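Local structure of farnesyl diphosphate synthase (Rhodobacter capsulatus, 3M0G) at residues Asp29-Ala37 / Leu95-Thr106. The protein probably condenses farnesyl diphosphate with isopentenyl diphosphate to form geranylgeranyl diphosphate, a magnesium-dependent step towards carotenoids and diterpenes. Sequence-based numbering, arbitrary orientation.
Unlike the reference sequence in segment 95-106: K100 (reference Arg), D104 (reference Glu).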
# COMPACT_ATOMS: atom_id res chain seq x y z
N ASP B 29 11.17 -16.71 0.92
CA ASP B 29 10.11 -16.96 -0.06
C ASP B 29 9.38 -15.67 -0.45
O ASP B 29 9.02 -15.47 -1.62
CB ASP B 29 9.10 -17.97 0.51
CG ASP B 29 9.59 -19.42 0.43
OD1 ASP B 29 9.58 -20.12 1.46
OD2 ASP B 29 9.99 -19.85 -0.67
N LEU B 30 9.18 -14.79 0.53
CA LEU B 30 8.52 -13.51 0.30
C LEU B 30 9.31 -12.64 -0.68
O LEU B 30 8.73 -12.08 -1.60
CB LEU B 30 8.26 -12.76 1.62
CG LEU B 30 7.77 -11.30 1.53
CD1 LEU B 30 6.29 -11.15 1.14
CD2 LEU B 30 8.05 -10.55 2.83
N ARG B 31 10.64 -12.56 -0.50
CA ARG B 31 11.47 -11.80 -1.46
C ARG B 31 11.53 -12.42 -2.87
O ARG B 31 11.44 -11.69 -3.87
CB ARG B 31 12.88 -11.56 -0.93
CG ARG B 31 13.71 -10.66 -1.85
CD ARG B 31 15.10 -10.46 -1.31
NE ARG B 31 15.94 -11.63 -1.59
CZ ARG B 31 17.14 -11.83 -1.08
NH1 ARG B 31 17.67 -10.95 -0.25
NH2 ARG B 31 17.81 -12.93 -1.40
N ASP B 32 11.70 -13.74 -2.93
CA ASP B 32 11.68 -14.48 -4.21
C ASP B 32 10.36 -14.28 -4.97
O ASP B 32 10.37 -14.08 -6.19
CB ASP B 32 11.89 -15.97 -3.98
CG ASP B 32 13.15 -16.26 -3.19
OD1 ASP B 32 14.12 -15.49 -3.30
OD2 ASP B 32 13.15 -17.27 -2.45
N ALA B 33 9.25 -14.38 -4.25
CA ALA B 33 7.93 -14.17 -4.82
C ALA B 33 7.78 -12.76 -5.39
O ALA B 33 7.29 -12.59 -6.51
CB ALA B 33 6.85 -14.47 -3.77
N MSE B 34 8.22 -11.77 -4.63
CA MSE B 34 8.17 -10.36 -5.07
C MSE B 34 9.04 -10.19 -6.31
O MSE B 34 8.61 -9.62 -7.31
CB MSE B 34 8.67 -9.42 -3.96
CG MSE B 34 7.87 -9.49 -2.67
SE MSE B 34 8.66 -8.43 -1.23
CE MSE B 34 8.42 -6.65 -2.02
N ALA B 35 10.28 -10.68 -6.23
CA ALA B 35 11.23 -10.59 -7.33
C ALA B 35 10.64 -11.21 -8.60
O ALA B 35 10.72 -10.63 -9.70
CB ALA B 35 12.55 -11.28 -6.95
N TYR B 36 10.01 -12.38 -8.44
CA TYR B 36 9.37 -13.12 -9.54
C TYR B 36 8.22 -12.31 -10.16
O TYR B 36 8.10 -12.22 -11.37
CB TYR B 36 8.88 -14.47 -9.01
CG TYR B 36 8.24 -15.40 -10.02
CD1 TYR B 36 9.02 -16.27 -10.78
CD2 TYR B 36 6.85 -15.43 -10.19
CE1 TYR B 36 8.44 -17.13 -11.70
CE2 TYR B 36 6.26 -16.29 -11.11
CZ TYR B 36 7.06 -17.14 -11.86
OH TYR B 36 6.49 -17.99 -12.76
N ALA B 37 7.41 -11.69 -9.30
CA ALA B 37 6.22 -10.93 -9.74
C ALA B 37 6.59 -9.66 -10.48
O ALA B 37 5.90 -9.25 -11.40
CB ALA B 37 5.35 -10.60 -8.56
N LEU B 95 3.96 -18.46 -17.86
CA LEU B 95 4.67 -19.01 -16.69
C LEU B 95 3.73 -19.08 -15.49
O LEU B 95 2.81 -18.28 -15.39
CB LEU B 95 5.88 -18.14 -16.34
CG LEU B 95 6.95 -18.02 -17.42
CD1 LEU B 95 7.25 -16.56 -17.67
CD2 LEU B 95 8.21 -18.80 -17.03
N PRO B 96 3.98 -20.03 -14.56
CA PRO B 96 3.10 -20.18 -13.39
C PRO B 96 2.96 -18.87 -12.62
O PRO B 96 3.91 -18.07 -12.56
CB PRO B 96 3.84 -21.19 -12.52
CG PRO B 96 4.70 -21.96 -13.50
CD PRO B 96 5.13 -20.95 -14.49
N THR B 97 1.79 -18.64 -12.03
CA THR B 97 1.56 -17.41 -11.29
C THR B 97 2.18 -17.53 -9.91
O THR B 97 2.68 -18.60 -9.54
CB THR B 97 0.06 -17.06 -11.18
OG1 THR B 97 -0.68 -18.21 -10.77
CG2 THR B 97 -0.47 -16.55 -12.52
N VAL B 98 2.18 -16.44 -9.15
CA VAL B 98 2.82 -16.47 -7.83
C VAL B 98 2.10 -17.45 -6.91
O VAL B 98 2.74 -18.24 -6.23
CB VAL B 98 2.89 -15.09 -7.19
CG1 VAL B 98 3.24 -15.21 -5.70
CG2 VAL B 98 3.92 -14.24 -7.91
N HIS B 99 0.77 -17.38 -6.91
CA HIS B 99 -0.04 -18.22 -6.04
C HIS B 99 0.09 -19.72 -6.43
O HIS B 99 -0.02 -20.58 -5.58
CB HIS B 99 -1.48 -17.74 -5.99
CG HIS B 99 -2.35 -18.30 -7.07
ND1 HIS B 99 -2.52 -17.69 -8.29
CD2 HIS B 99 -3.12 -19.42 -7.11
CE1 HIS B 99 -3.34 -18.40 -9.04
NE2 HIS B 99 -3.72 -19.46 -8.34
N LYS B 100 0.36 -20.00 -7.70
CA LYS B 100 0.65 -21.37 -8.15
C LYS B 100 2.06 -21.85 -7.81
O LYS B 100 2.26 -22.99 -7.45
CB LYS B 100 0.38 -21.55 -9.65
CG LYS B 100 -1.07 -21.33 -10.05
CD LYS B 100 -2.00 -22.38 -9.45
CE LYS B 100 -2.04 -23.63 -10.33
NZ LYS B 100 -3.27 -24.43 -10.08
N LYS B 101 3.05 -20.97 -7.96
CA LYS B 101 4.46 -21.32 -7.70
C LYS B 101 4.79 -21.38 -6.20
O LYS B 101 5.65 -22.16 -5.78
CB LYS B 101 5.40 -20.36 -8.46
CG LYS B 101 6.89 -20.68 -8.35
CD LYS B 101 7.73 -19.85 -9.31
CE LYS B 101 9.23 -20.03 -9.05
NZ LYS B 101 9.75 -21.37 -9.47
N TRP B 102 4.13 -20.55 -5.39
CA TRP B 102 4.27 -20.69 -3.94
C TRP B 102 2.95 -21.22 -3.33
O TRP B 102 2.69 -22.43 -3.37
CB TRP B 102 4.75 -19.37 -3.32
CG TRP B 102 6.22 -19.06 -3.61
CD1 TRP B 102 7.29 -19.37 -2.82
CD2 TRP B 102 6.76 -18.42 -4.79
NE1 TRP B 102 8.46 -18.94 -3.42
CE2 TRP B 102 8.16 -18.36 -4.62
CE3 TRP B 102 6.19 -17.88 -5.95
CZ2 TRP B 102 9.01 -17.78 -5.58
CZ3 TRP B 102 7.04 -17.30 -6.91
CH2 TRP B 102 8.43 -17.27 -6.72
N ASP B 103 2.14 -20.33 -2.78
CA ASP B 103 0.77 -20.67 -2.41
C ASP B 103 -0.05 -19.38 -2.31
O ASP B 103 0.49 -18.30 -2.59
CB ASP B 103 0.71 -21.51 -1.12
CG ASP B 103 1.48 -20.91 0.05
OD1 ASP B 103 1.72 -19.68 0.06
OD2 ASP B 103 1.82 -21.67 0.98
N ASP B 104 -1.33 -19.49 -1.96
CA ASP B 104 -2.21 -18.32 -1.84
C ASP B 104 -1.73 -17.32 -0.77
O ASP B 104 -1.75 -16.11 -0.99
CB ASP B 104 -3.66 -18.74 -1.57
CG ASP B 104 -4.37 -19.26 -2.81
OD1 ASP B 104 -3.73 -19.38 -3.86
OD2 ASP B 104 -5.57 -19.57 -2.71
N ALA B 105 -1.29 -17.84 0.38
CA ALA B 105 -0.76 -17.00 1.47
C ALA B 105 0.40 -16.14 0.99
O ALA B 105 0.45 -14.93 1.26
CB ALA B 105 -0.32 -17.87 2.64
N THR B 106 1.35 -16.77 0.29
CA THR B 106 2.50 -16.07 -0.28
C THR B 106 2.12 -15.01 -1.33
O THR B 106 2.74 -13.93 -1.36
CB THR B 106 3.54 -17.05 -0.85
OG1 THR B 106 3.83 -18.04 0.15
CG2 THR B 106 4.82 -16.32 -1.24
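Y36, on helix 29-37, reaches across to L95 and P96 at the start of segment 95-106. Both segments belong to the mainly helical fold of the FPP/GGPP synthase family. L95 lays CB against the Y36 hydroxyl. P96 accepts from that hydroxyl, with Y36 OH 2.6 Å from P96 O. The bond lies in the carbonyl plane, on a lone pair. With CG anti to the backbone N (chi1 -178°), the Y36 ring is carried out toward segment 95-106. T97 is the N-cap of helix 98-101 and turns its hydroxyl to D89 O. V98 CG2 touches both Y36 CD2 and A37 CB, and V79 of helix 60-81 packs on V98 as well. K101 lies over one face of the Y36 ring, with K101 CD 3.9 Å from the centroid. W102 directs its edge at the face of Y36, ring planes 73° apart. With an alanine at Y36, P96 O is likely to lose this donor, and a gap would probably open beside K101 CD and the W102 edge. W102 is also covered on one face by A33, whose CA makes a CH-pi contact 16° off the ring normal. Its NE1 gives a weak, bent bond to D29 OD2. D103 caps helix 104-121, its OD1 taking both N and OG1 of T106. The other branch of T106 faces helix 29-37, where T106 CG2 meets A33 CB at 3.7 Å.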